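Local coordinates for AP endonuclease, family protein 2 (Mycobacterium smegmatis, PDB 5TNV) that binds magnesium in a xylose isomerase-like TIM barrel and may act as an endonuclease, at residues G44-A49 against D73-L78; L98-I103 against F133-V138; M105-I110 against G141-L146; N249-K254 against Q283-A288. All coordinates share one frame; numbering follows the deposited sequence.

Interaction 1: residues G44-A49 against D73-L78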
loop_
_atom_site.group_PDB
_atom_site.type_symbol
_atom_site.label_atom_id
_atom_site.label_comp_id
_atom_site.label_asym_id
_atom_site.label_seq_id
_atom_site.Cartn_x
_atom_site.Cartn_y
_atom_site.Cartn_z
ATOM N N GLY A 44 12.828 -19.325 -26.070
ATOM C CA GLY A 44 13.752 -20.328 -25.561
ATOM C C GLY A 44 14.110 -20.158 -24.096
ATOM O O GLY A 44 13.492 -19.412 -23.339
ATOM N N HIS A 45 15.136 -20.889 -23.639
ATOM C CA HIS A 45 15.600 -20.832 -22.295
ATOM C C HIS A 45 16.603 -19.702 -22.122
ATOM O O HIS A 45 17.483 -19.493 -22.987
ATOM C CB HIS A 45 16.217 -22.161 -21.905
ATOM C CG HIS A 45 16.374 -22.393 -20.454
ATOM N ND1 HIS A 45 17.177 -21.660 -19.615
ATOM C CD2 HIS A 45 15.704 -23.288 -19.667
ATOM C CE1 HIS A 45 17.034 -22.140 -18.403
ATOM N NE2 HIS A 45 16.142 -23.139 -18.391
ATOM N N ILE A 46 16.518 -18.961 -21.029
ATOM C CA ILE A 46 17.467 -17.869 -20.750
ATOM C C ILE A 46 18.905 -18.384 -20.733
ATOM O O ILE A 46 19.832 -17.611 -20.997
ATOM C CB ILE A 46 17.068 -17.126 -19.471
ATOM C CG1 ILE A 46 17.627 -15.707 -19.423
ATOM C CG2 ILE A 46 17.417 -17.900 -18.226
ATOM C CD1 ILE A 46 17.139 -14.773 -20.489
ATOM N N LYS A 47 19.116 -19.664 -20.381
ATOM C CA LYS A 47 20.494 -20.176 -20.348
ATOM C C LYS A 47 21.183 -20.101 -21.701
ATOM O O LYS A 47 22.412 -20.074 -21.733
ATOM C CB LYS A 47 20.479 -21.605 -19.832
ATOM C CG LYS A 47 20.095 -22.620 -20.762
ATOM C CD LYS A 47 20.100 -23.992 -20.086
ATOM C CE LYS A 47 21.511 -24.598 -19.958
ATOM N NZ LYS A 47 21.505 -26.032 -19.574
ATOM N N ASP A 48 20.436 -20.074 -22.787
ATOM C CA ASP A 48 20.954 -20.084 -24.143
ATOM C C ASP A 48 20.978 -18.708 -24.746
ATOM O O ASP A 48 21.392 -18.537 -25.920
ATOM C CB ASP A 48 20.120 -21.036 -25.012
ATOM C CG ASP A 48 20.139 -22.466 -24.516
ATOM O OD1 ASP A 48 21.240 -22.942 -24.169
ATOM O OD2 ASP A 48 19.077 -23.097 -24.490
ATOM N N ALA A 49 20.527 -17.667 -24.048
ATOM C CA ALA A 49 20.347 -16.348 -24.672
ATOM C C ALA A 49 21.666 -15.622 -24.867
ATOM O O ALA A 49 22.603 -15.824 -24.112
ATOM C CB ALA A 49 19.414 -15.511 -23.797
ATOM N N ASP A 73 18.651 -19.645 -8.732
ATOM C CA ASP A 73 18.827 -20.686 -9.730
ATOM C C ASP A 73 17.631 -20.755 -10.649
ATOM O O ASP A 73 17.550 -21.686 -11.488
ATOM C CB ASP A 73 19.094 -22.064 -9.106
ATOM C CG ASP A 73 17.972 -22.574 -8.272
ATOM O OD1 ASP A 73 16.980 -21.861 -8.133
ATOM O OD2 ASP A 73 18.072 -23.694 -7.716
ATOM N N ALA A 74 16.725 -19.774 -10.615
ATOM C CA ALA A 74 15.487 -19.763 -11.411
ATOM C C ALA A 74 15.558 -18.815 -12.605
ATOM O O ALA A 74 14.550 -18.673 -13.323
ATOM C CB ALA A 74 14.338 -19.403 -10.472
ATOM N N TRP A 75 16.703 -18.198 -12.807
ATOM C CA TRP A 75 16.984 -17.240 -13.887
ATOM C C TRP A 75 18.132 -17.876 -14.683
ATOM O O TRP A 75 18.041 -19.062 -15.083
ATOM C CB TRP A 75 17.183 -15.838 -13.323
ATOM C CG TRP A 75 17.595 -14.787 -14.304
ATOM C CD1 TRP A 75 16.949 -14.414 -15.439
ATOM C CD2 TRP A 75 18.766 -13.993 -14.240
ATOM N NE1 TRP A 75 17.641 -13.430 -16.090
ATOM C CE2 TRP A 75 18.769 -13.156 -15.372
ATOM C CE3 TRP A 75 19.848 -13.871 -13.343
ATOM C CZ2 TRP A 75 19.796 -12.240 -15.635
ATOM C CZ3 TRP A 75 20.857 -12.982 -13.599
ATOM C CH2 TRP A 75 20.825 -12.166 -14.737
ATOM N N VAL A 76 19.225 -17.183 -14.970
ATOM C CA VAL A 76 20.382 -17.784 -15.637
ATOM C C VAL A 76 20.989 -18.838 -14.701
ATOM O O VAL A 76 21.368 -18.476 -13.575
ATOM C CB VAL A 76 21.410 -16.703 -15.996
ATOM C CG1 VAL A 76 22.661 -17.341 -16.561
ATOM C CG2 VAL A 76 20.848 -15.649 -16.942
ATOM N N PRO A 77 21.087 -20.089 -15.119
ATOM C CA PRO A 77 21.548 -21.147 -14.214
ATOM C C PRO A 77 23.049 -21.210 -14.197
ATOM O O PRO A 77 23.673 -21.951 -15.014
ATOM C CB PRO A 77 20.915 -22.387 -14.784
ATOM C CG PRO A 77 20.897 -22.123 -16.277
ATOM C CD PRO A 77 20.600 -20.665 -16.371
ATOM N N LEU A 78 23.668 -20.500 -13.283
ATOM C CA LEU A 78 25.127 -20.402 -13.257
ATOM C C LEU A 78 25.796 -21.767 -13.082
ATOM O O LEU A 78 26.864 -21.983 -13.654
ATOM C CB LEU A 78 25.602 -19.431 -12.172
ATOM C CG LEU A 78 25.132 -17.991 -12.338
ATOM C CD1 LEU A 78 25.632 -17.141 -11.183
ATOM C CD2 LEU A 78 25.561 -17.356 -13.647
#

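Interaction 2: residues L98-I103 against F133-V138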
loop_
_atom_site.group_PDB
_atom_site.type_symbol
_atom_site.label_atom_id
_atom_site.label_comp_id
_atom_site.label_asym_id
_atom_site.label_seq_id
_atom_site.Cartn_x
_atom_site.Cartn_y
_atom_site.Cartn_z
ATOM N N LEU A 98 26.513 -3.972 -11.566
ATOM C CA LEU A 98 26.003 -4.833 -10.519
ATOM C C LEU A 98 27.043 -5.867 -10.073
ATOM O O LEU A 98 28.035 -6.142 -10.745
ATOM C CB LEU A 98 24.728 -5.546 -11.014
ATOM C CG LEU A 98 23.560 -4.566 -11.294
ATOM C CD1 LEU A 98 22.468 -5.267 -12.088
ATOM C CD2 LEU A 98 22.974 -4.013 -10.003
ATOM N N ALA A 99 26.758 -6.452 -8.921
ATOM C CA ALA A 99 27.578 -7.513 -8.337
ATOM C C ALA A 99 26.649 -8.507 -7.625
ATOM O O ALA A 99 25.537 -8.145 -7.241
ATOM C CB ALA A 99 28.607 -6.904 -7.402
ATOM N N ILE A 100 27.113 -9.737 -7.453
ATOM C CA ILE A 100 26.361 -10.777 -6.779
ATOM C C ILE A 100 26.837 -10.895 -5.322
ATOM O O ILE A 100 28.005 -11.194 -5.081
ATOM C CB ILE A 100 26.476 -12.119 -7.479
ATOM C CG1 ILE A 100 25.796 -12.046 -8.858
ATOM C CG2 ILE A 100 25.903 -13.219 -6.646
ATOM C CD1 ILE A 100 26.034 -13.226 -9.764
ATOM N N SER A 101 25.912 -10.702 -4.367
ATOM C CA SER A 101 26.216 -10.838 -2.949
ATOM C C SER A 101 25.792 -12.167 -2.355
ATOM O O SER A 101 26.338 -12.581 -1.308
ATOM C CB SER A 101 25.610 -9.667 -2.161
ATOM O OG SER A 101 24.248 -9.488 -2.503
ATOM N N SER A 102 24.839 -12.860 -2.963
ATOM C CA SER A 102 24.321 -14.127 -2.468
ATOM C C SER A 102 23.743 -14.892 -3.666
ATOM O O SER A 102 23.359 -14.262 -4.658
ATOM C CB SER A 102 23.241 -13.902 -1.406
ATOM O OG SER A 102 22.180 -13.102 -1.885
ATOM N N ILE A 103 23.678 -16.205 -3.537
ATOM C CA ILE A 103 23.039 -17.049 -4.551
ATOM C C ILE A 103 22.025 -17.952 -3.823
ATOM O O ILE A 103 22.420 -18.797 -3.023
ATOM C CB ILE A 103 24.029 -17.889 -5.356
ATOM C CG1 ILE A 103 25.107 -17.036 -5.989
ATOM C CG2 ILE A 103 23.265 -18.738 -6.364
ATOM C CD1 ILE A 103 26.233 -17.812 -6.664
ATOM N N PHE A 133 32.597 -14.068 -7.477
ATOM C CA PHE A 133 31.751 -12.887 -7.612
ATOM C C PHE A 133 31.821 -11.976 -6.405
ATOM O O PHE A 133 31.241 -10.898 -6.418
ATOM C CB PHE A 133 30.297 -13.325 -7.841
ATOM C CG PHE A 133 30.040 -13.955 -9.198
ATOM C CD1 PHE A 133 29.846 -13.140 -10.302
ATOM C CD2 PHE A 133 30.003 -15.319 -9.388
ATOM C CE1 PHE A 133 29.598 -13.698 -11.523
ATOM C CE2 PHE A 133 29.771 -15.878 -10.631
ATOM C CZ PHE A 133 29.582 -15.049 -11.708
ATOM N N GLY A 134 32.477 -12.409 -5.337
ATOM C CA GLY A 134 32.481 -11.715 -4.060
ATOM C C GLY A 134 31.253 -12.029 -3.191
ATOM O O GLY A 134 30.994 -11.338 -2.192
ATOM N N ALA A 135 30.474 -13.030 -3.558
ATOM C CA ALA A 135 29.306 -13.393 -2.789
ATOM C C ALA A 135 29.707 -14.131 -1.502
ATOM O O ALA A 135 30.708 -14.865 -1.475
ATOM C CB ALA A 135 28.364 -14.275 -3.591
ATOM N N THR A 136 28.932 -13.930 -0.452
ATOM C CA THR A 136 29.280 -14.483 0.870
ATOM C C THR A 136 28.303 -15.535 1.369
ATOM O O THR A 136 28.540 -16.126 2.421
ATOM C CB THR A 136 29.438 -13.384 1.939
ATOM O OG1 THR A 136 28.170 -12.722 2.078
ATOM C CG2 THR A 136 30.496 -12.364 1.520
ATOM N N ILE A 137 27.216 -15.797 0.614
ATOM C CA ILE A 137 26.189 -16.735 1.006
ATOM C C ILE A 137 25.742 -17.548 -0.185
ATOM O O ILE A 137 25.487 -16.978 -1.260
ATOM C CB ILE A 137 24.955 -16.001 1.595
ATOM C CG1 ILE A 137 25.233 -15.333 2.938
ATOM C CG2 ILE A 137 23.707 -16.934 1.634
ATOM C CD1 ILE A 137 25.419 -16.358 4.084
ATOM N N VAL A 138 25.609 -18.856 0.026
ATOM C CA VAL A 138 24.771 -19.698 -0.818
ATOM C C VAL A 138 23.602 -20.141 0.074
ATOM O O VAL A 138 23.838 -20.621 1.204
ATOM C CB VAL A 138 25.528 -20.886 -1.411
ATOM C CG1 VAL A 138 24.598 -21.898 -2.095
ATOM C CG2 VAL A 138 26.604 -20.365 -2.363
HETATM O O HOH W 1 29.755 -10.015 -8.601
HETATM O O HOH W 2 27.687 -10.332 0.770
#

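Interaction 3: residues M105-I110 against G141-L146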
loop_
_atom_site.group_PDB
_atom_site.type_symbol
_atom_site.label_atom_id
_atom_site.label_comp_id
_atom_site.label_asym_id
_atom_site.label_seq_id
_atom_site.Cartn_x
_atom_site.Cartn_y
_atom_site.Cartn_z
ATOM N N MET A 105 19.234 -20.794 -4.108
ATOM C CA MET A 105 18.546 -21.865 -4.793
ATOM C C MET A 105 17.086 -21.843 -4.401
ATOM O O MET A 105 16.795 -21.575 -3.249
ATOM C CB MET A 105 19.193 -23.204 -4.443
ATOM C CG MET A 105 20.622 -23.328 -4.897
ATOM S SD MET A 105 21.432 -24.836 -4.353
ATOM C CE MET A 105 20.674 -26.195 -5.273
ATOM N N THR A 106 16.206 -22.166 -5.331
ATOM C CA THR A 106 14.784 -22.004 -4.995
ATOM C C THR A 106 14.227 -23.362 -4.676
ATOM O O THR A 106 14.531 -24.050 -3.716
ATOM C CB THR A 106 14.130 -21.180 -6.110
ATOM O OG1 THR A 106 14.221 -21.832 -7.399
ATOM C CG2 THR A 106 14.834 -19.822 -6.234
ATOM N N ARG A 107 13.310 -23.993 -5.174
ATOM C CA ARG A 107 12.601 -25.205 -5.366
ATOM C C ARG A 107 13.519 -26.283 -5.980
ATOM O O ARG A 107 13.224 -26.923 -6.954
ATOM C CB ARG A 107 11.303 -24.980 -6.140
ATOM C CG ARG A 107 10.389 -23.975 -5.393
ATOM C CD ARG A 107 9.038 -23.762 -6.078
ATOM N NE ARG A 107 8.334 -22.662 -5.424
ATOM C CZ ARG A 107 7.732 -22.748 -4.250
ATOM N NH1 ARG A 107 7.647 -23.900 -3.605
ATOM N NH2 ARG A 107 7.185 -21.661 -3.733
ATOM N N SER A 108 14.643 -26.448 -5.298
ATOM C CA SER A 108 15.758 -27.300 -5.671
ATOM C C SER A 108 16.293 -28.004 -4.445
ATOM O O SER A 108 17.455 -27.889 -4.068
ATOM C CB SER A 108 16.868 -26.486 -6.335
ATOM O OG SER A 108 16.338 -25.822 -7.443
ATOM N N SER A 109 15.431 -28.729 -3.745
ATOM C CA SER A 109 15.796 -29.302 -2.454
ATOM C C SER A 109 16.879 -30.381 -2.581
ATOM O O SER A 109 16.791 -31.247 -3.474
ATOM C CB SER A 109 14.575 -29.910 -1.791
ATOM O OG SER A 109 14.998 -30.592 -0.608
ATOM N N ILE A 110 17.823 -30.364 -1.658
ATOM C CA ILE A 110 18.873 -31.377 -1.632
ATOM C C ILE A 110 18.343 -32.722 -1.144
ATOM O O ILE A 110 19.114 -33.703 -1.183
ATOM C CB ILE A 110 20.112 -30.890 -0.861
ATOM C CG1 ILE A 110 19.835 -30.741 0.623
ATOM C CG2 ILE A 110 20.696 -29.648 -1.507
ATOM C CD1 ILE A 110 20.856 -30.062 1.474
ATOM N N GLY A 141 16.909 -24.184 0.575
ATOM C CA GLY A 141 15.764 -24.483 1.390
ATOM C C GLY A 141 15.126 -25.793 0.964
ATOM O O GLY A 141 15.604 -26.470 0.059
ATOM N N PHE A 142 14.030 -26.114 1.630
ATOM C CA PHE A 142 13.397 -27.425 1.452
ATOM C C PHE A 142 12.083 -27.350 0.713
ATOM O O PHE A 142 11.413 -28.372 0.490
ATOM C CB PHE A 142 13.283 -28.110 2.812
ATOM C CG PHE A 142 14.640 -28.362 3.452
ATOM C CD1 PHE A 142 15.525 -29.283 2.881
ATOM C CD2 PHE A 142 15.067 -27.670 4.576
ATOM C CE1 PHE A 142 16.787 -29.480 3.412
ATOM C CE2 PHE A 142 16.328 -27.916 5.113
ATOM C CZ PHE A 142 17.169 -28.814 4.542
ATOM N N MET A 143 11.690 -26.140 0.275
ATOM C CA MET A 143 10.568 -26.018 -0.651
ATOM C C MET A 143 10.867 -26.847 -1.909
ATOM O O MET A 143 12.018 -27.035 -2.322
ATOM C CB MET A 143 10.267 -24.559 -1.010
ATOM C CG MET A 143 11.435 -23.771 -1.553
ATOM S SD MET A 143 12.360 -22.956 -0.206
ATOM C CE MET A 143 13.775 -22.353 -1.101
ATOM N N GLN A 144 9.804 -27.337 -2.526
ATOM C CA GLN A 144 9.879 -28.124 -3.763
ATOM C C GLN A 144 8.895 -27.570 -4.783
ATOM O O GLN A 144 8.287 -26.525 -4.567
ATOM C CB GLN A 144 9.688 -29.623 -3.523
ATOM C CG GLN A 144 10.715 -30.220 -2.589
ATOM C CD GLN A 144 10.718 -31.706 -2.522
ATOM O OE1 GLN A 144 10.081 -32.392 -3.347
ATOM N NE2 GLN A 144 11.451 -32.274 -1.583
ATOM N N ALA A 145 8.741 -28.229 -5.937
ATOM C CA ALA A 145 7.879 -27.722 -6.989
ATOM C C ALA A 145 6.463 -27.449 -6.427
ATOM O O ALA A 145 5.942 -28.189 -5.590
ATOM C CB ALA A 145 7.726 -28.728 -8.088
ATOM N N LEU A 146 5.864 -26.384 -6.953
ATOM C CA LEU A 146 4.443 -26.181 -6.722
ATOM C C LEU A 146 3.662 -27.342 -7.297
ATOM O O LEU A 146 3.944 -27.849 -8.368
ATOM C CB LEU A 146 4.013 -24.889 -7.415
ATOM C CG LEU A 146 4.650 -23.623 -6.850
ATOM C CD1 LEU A 146 4.032 -22.428 -7.584
ATOM C CD2 LEU A 146 4.499 -23.487 -5.369
HETATM O O HOH W 3 16.871 -24.622 -2.281
HETATM O O HOH W 4 12.607 -30.767 0.663
HETATM O O HOH W 5 17.884 -28.095 0.095
#

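Interaction 4: residues N249-K254 against Q283-A288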
loop_
_atom_site.group_PDB
_atom_site.type_symbol
_atom_site.label_atom_id
_atom_site.label_comp_id
_atom_site.label_asym_id
_atom_site.label_seq_id
_atom_site.Cartn_x
_atom_site.Cartn_y
_atom_site.Cartn_z
ATOM N N ASN A 249 22.169 -15.829 9.346
ATOM C CA ASN A 249 23.378 -15.343 8.623
ATOM C C ASN A 249 23.040 -14.709 7.271
ATOM O O ASN A 249 23.961 -14.333 6.550
ATOM C CB ASN A 249 24.430 -16.430 8.496
ATOM C CG ASN A 249 23.959 -17.582 7.615
ATOM O OD1 ASN A 249 22.790 -17.719 7.280
ATOM N ND2 ASN A 249 24.871 -18.486 7.294
ATOM N N PHE A 250 21.775 -14.600 6.920
ATOM C CA PHE A 250 21.307 -14.124 5.611
ATOM C C PHE A 250 19.827 -13.821 5.787
ATOM O O PHE A 250 19.209 -14.377 6.682
ATOM C CB PHE A 250 21.517 -15.239 4.583
ATOM C CG PHE A 250 21.063 -14.921 3.171
ATOM C CD1 PHE A 250 21.469 -13.767 2.524
ATOM C CD2 PHE A 250 20.251 -15.821 2.472
ATOM C CE1 PHE A 250 21.097 -13.487 1.239
ATOM C CE2 PHE A 250 19.876 -15.543 1.164
ATOM C CZ PHE A 250 20.312 -14.403 0.532
ATOM N N TRP A 251 19.252 -12.992 4.919
ATOM C CA TRP A 251 17.864 -12.583 5.172
ATOM C C TRP A 251 17.148 -12.221 3.854
ATOM O O TRP A 251 17.345 -11.151 3.321
ATOM C CB TRP A 251 17.875 -11.412 6.149
ATOM C CG TRP A 251 16.566 -11.143 6.851
ATOM C CD1 TRP A 251 15.315 -11.691 6.684
ATOM C CD2 TRP A 251 16.436 -10.184 7.926
ATOM N NE1 TRP A 251 14.436 -11.120 7.576
ATOM C CE2 TRP A 251 15.093 -10.206 8.346
ATOM C CE3 TRP A 251 17.347 -9.347 8.526
ATOM C CZ2 TRP A 251 14.662 -9.380 9.381
ATOM C CZ3 TRP A 251 16.927 -8.508 9.565
ATOM C CH2 TRP A 251 15.584 -8.536 9.971
ATOM N N HIS A 252 16.278 -13.127 3.414
ATOM C CA HIS A 252 15.218 -12.821 2.450
ATOM C C HIS A 252 14.160 -12.020 3.228
ATOM O O HIS A 252 13.599 -12.545 4.196
ATOM C CB HIS A 252 14.569 -14.070 1.889
ATOM C CG HIS A 252 15.318 -14.840 0.874
ATOM N ND1 HIS A 252 14.707 -15.868 0.192
ATOM C CD2 HIS A 252 16.618 -14.730 0.467
ATOM C CE1 HIS A 252 15.642 -16.332 -0.621
ATOM N NE2 HIS A 252 16.788 -15.695 -0.514
ATOM N N ILE A 253 13.922 -10.806 2.799
ATOM C CA ILE A 253 13.151 -9.857 3.632
ATOM C C ILE A 253 11.991 -9.309 2.796
ATOM O O ILE A 253 12.201 -8.560 1.846
ATOM C CB ILE A 253 14.099 -8.789 4.209
ATOM C CG1 ILE A 253 13.345 -7.852 5.167
ATOM C CG2 ILE A 253 14.878 -8.018 3.167
ATOM C CD1 ILE A 253 14.249 -6.987 6.032
ATOM N N LYS A 254 10.780 -9.672 3.199
ATOM C CA LYS A 254 9.553 -9.259 2.497
ATOM C C LYS A 254 8.429 -9.151 3.514
ATOM O O LYS A 254 8.486 -9.688 4.627
ATOM C CB LYS A 254 9.203 -10.196 1.341
ATOM C CG LYS A 254 8.900 -11.625 1.711
ATOM C CD LYS A 254 8.361 -12.420 0.527
ATOM C CE LYS A 254 8.178 -13.919 0.779
ATOM N NZ LYS A 254 9.486 -14.612 0.869
ATOM N N GLN A 283 11.543 -1.896 13.578
ATOM C CA GLN A 283 11.839 -2.542 14.846
ATOM C C GLN A 283 12.638 -3.816 14.628
ATOM O O GLN A 283 13.592 -4.097 15.369
ATOM C CB GLN A 283 10.562 -2.841 15.593
ATOM C CG GLN A 283 9.827 -1.670 16.161
ATOM C CD GLN A 283 8.468 -2.044 16.778
ATOM O OE1 GLN A 283 7.996 -3.209 16.667
ATOM N NE2 GLN A 283 7.835 -1.097 17.406
ATOM N N ILE A 284 12.261 -4.632 13.653
ATOM C CA ILE A 284 12.895 -5.952 13.497
ATOM C C ILE A 284 14.317 -5.833 12.929
ATOM O O ILE A 284 15.198 -6.577 13.392
ATOM C CB ILE A 284 11.963 -6.898 12.709
ATOM C CG1 ILE A 284 10.685 -7.190 13.496
ATOM C CG2 ILE A 284 12.698 -8.145 12.267
ATOM C CD1 ILE A 284 10.859 -7.791 14.829
ATOM N N ILE A 285 14.571 -4.957 11.980
ATOM C CA ILE A 285 15.954 -4.767 11.528
ATOM C C ILE A 285 16.796 -4.252 12.673
ATOM O O ILE A 285 17.922 -4.703 12.877
ATOM C CB ILE A 285 16.026 -3.861 10.292
ATOM C CG1 ILE A 285 15.421 -4.548 9.069
ATOM C CG2 ILE A 285 17.452 -3.407 10.010
ATOM C CD1 ILE A 285 15.124 -3.599 7.927
ATOM N N ARG A 286 16.284 -3.287 13.478
ATOM C CA ARG A 286 17.083 -2.814 14.594
ATOM C C ARG A 286 17.340 -3.919 15.593
ATOM O O ARG A 286 18.463 -4.013 16.139
ATOM C CB ARG A 286 16.403 -1.623 15.284
ATOM C CG ARG A 286 16.690 -0.297 14.588
ATOM C CD ARG A 286 15.785 0.797 15.117
ATOM N NE ARG A 286 16.338 2.086 14.714
ATOM C CZ ARG A 286 17.191 2.853 15.351
ATOM N NH1 ARG A 286 17.578 3.994 14.776
ATOM N NH2 ARG A 286 17.685 2.567 16.528
ATOM N N LEU A 287 16.369 -4.783 15.866
ATOM C CA LEU A 287 16.537 -5.923 16.730
ATOM C C LEU A 287 17.633 -6.836 16.191
ATOM O O LEU A 287 18.504 -7.300 16.932
ATOM C CB LEU A 287 15.220 -6.709 16.875
ATOM C CG LEU A 287 15.313 -7.964 17.736
ATOM C CD1 LEU A 287 15.699 -7.616 19.162
ATOM C CD2 LEU A 287 13.982 -8.724 17.627
ATOM N N ALA A 288 17.576 -7.126 14.887
ATOM C CA ALA A 288 18.600 -7.963 14.281
ATOM C C ALA A 288 19.988 -7.414 14.563
ATOM O O ALA A 288 20.887 -8.124 14.964
ATOM C CB ALA A 288 18.328 -8.078 12.771
#

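Interaction 1: residues G44-A49 against D73-L78
Two loops that each lead from a barrel strand into the following helix meet here: 44-49, between strand 29-32 and helix 51-63, carries a short 3-10 turn, and 73-78 runs from strand 68-70 towards helix 83-95. I46 carries much of the contact from the turn's side. Its CG1 branch stands anti to the backbone N (chi1 -157°), touches V76 CG2 at 4.1 Å, the two side chains meeting nearly at a right angle, and approaches the indole obliquely, 4.0 Å from W75 NE1. The other branch, I46 CG2, presses on the backbone instead, 3.4 Å from W75 O. V76 CG2 itself covers one face of the W75 ring, 3.6 Å above its centre, so isoleucine, valine and indole form one continuous apolar patch. Beside it P77 meets the turn through its ring: P77 CD is 3.6 Å from K47 CB, and the edge of the H45 imidazole comes near P77 CD. That imidazole is tied to its own turn, because K47 N donates to H45 ND1 at 2.9 Å, almost straight and in the ring plane. The indole NH is engaged by Q57 of helix 51-63, and W54 of that helix also packs on V76. Across the two loops the contact is thus wholly van der Waals, while the polar groups that fix H45 and W75 bond within the turn or to helix 51-63.

Interaction 2: residues L98-I103 against F133-V138
With chi1 of -66° in I100 and -70° in F133, CG1 of the one and CG of the other both stand anti to their carbonyl carbons, and the two side chains run alongside each other in the same direction. I100 CD1 thereby lies over one face of the phenyl ring in a CH-pi contact, 4.0 Å from the F133 centroid, while its CG2 branch, anti to the backbone N, turns to A135 CB at 4.1 Å. The backbones are joined just beyond. T136 N donates to S101 O at 3.0 Å, and I103 N donates to I137 O at 3.0 Å in the parallel pairing of I103 with V138. Where the chains diverge, a water bridges them, accepting from I100 N and donating to F133 O at 2.8 Å. G134, with positive phi, closes helix 116-133 in a Schellman motif and turns the chain into the next strand. I137 N is buried without a polar partner. The contact thus completes the beta-alpha-beta unit of strand 99-104, helix 116-133 and strand 137-141. Helix 83-95 packs on I100 and F133 through L93, its R90 makes a cation-pi contact with the phenyl ring, and helix 116-133 covers I103 and V138.

Interaction 3: residues M105-I110 against G141-L146
R107 lays one face of its guanidinium against L146, whose CD2 methyl sits over the centre of the group, 3.5 Å from R107 CZ. The chain reaches there extended from CG to NE, running past the Q144 carbonyl, and NH1 then donates to Q144 O at 2.9 Å, lying nearly on the extension of the C=O bond and keeping the acceptor in the guanidinium plane. Y195 shares a second hydrogen bond with NH1, and F156 adds a cation-pi contact. M143, bent at chi2 (-90°), carries its methyl back towards the other loop; in the T106 conformer modelled here, CE lies 3.2 Å from T106 O. Further along, S109 OG, also hydrogen-bonded to V111 N, approaches the edge of the F142 ring, 3.8 Å from CD1. A water accepts from S109 OG and Q144 NE2 and donates to F142 O at 2.7 Å; a second links I110 N to G141 O. M143 comes within about 3 Å of E193, a magnesium ligand, side chain to side chain. Direct and water-mediated bonds thus join the loops beside the metal site, and the in-plane bond and the L146 methyl on the guanidinium face should limit rotation of the arginine head.

Interaction 4: residues N249-K254 against Q283-A288
W251 is the large projection of this contact, pushing the six-membered end of its indole from strand 251-261 between side chains of helix 281-290. With CG anti to the backbone N (chi1 -162°), the indole spans the separation between backbones, whose nearest CA atoms, at W251 and A288 and at I253 and I285, are about 10 Å apart. The six-membered ring meets I284 and I285 on one turn and A288 on the next. I284 CG2 abuts the edge in the ring plane, 3.7 Å from W251 CZ2, with the two side chains crossing at about a right angle. A288, whose side chain is a single methyl, leaves a shallow hollow that takes the far corner of the indole, an oblique approach with W251 CZ3 3.5 Å from A288 CB. I285 CG1 also approaches obliquely, 4.1 Å from W251 CH2. I253 supplies a second, smaller bump: on one face of the indole its CD1 lies 4.0 Å from the ring plane, over its centre, and it meets I285 CD1 at 4.0 Å, so I285 meets W251 through CG1 and I253 through CD1. Helix 306-325 closes this side, with I317 against I253 and V320 and L321 against I285. Between W251 and I253, H252 points the other way and binds magnesium through ND1, together with E193 and D223, while its NE2 bonds to S104. The strand therefore packs on helix 281-290 through apolar side chains alone, by dispersion and exclusion of water, and on its other side presents H252 to the metal.

How the interactions relate
Along the chain, interaction 1 closes first, the segments of interactions 2 and 3 then alternate, and interaction 4 comes last. Interactions 2 and 3 share strands 99-104 and 137-141: residues 98-103 and 133-138 join them at their beginnings, residues 105-110 and 141-146 join the loops that follow, with centres about 20 Å apart. D73 ties interaction 1 to interaction 3 through probable hydrogen bonds to T106 and S108, and L78 packs on I100 of interaction 2. Interactions 2 and 4 meet where F250 touches S102 and I137. Interactions 1 and 4 have centres about 30 Å apart. One barrel thus places interactions 3 and 4 beside the magnesium site, with interaction 1 away from it.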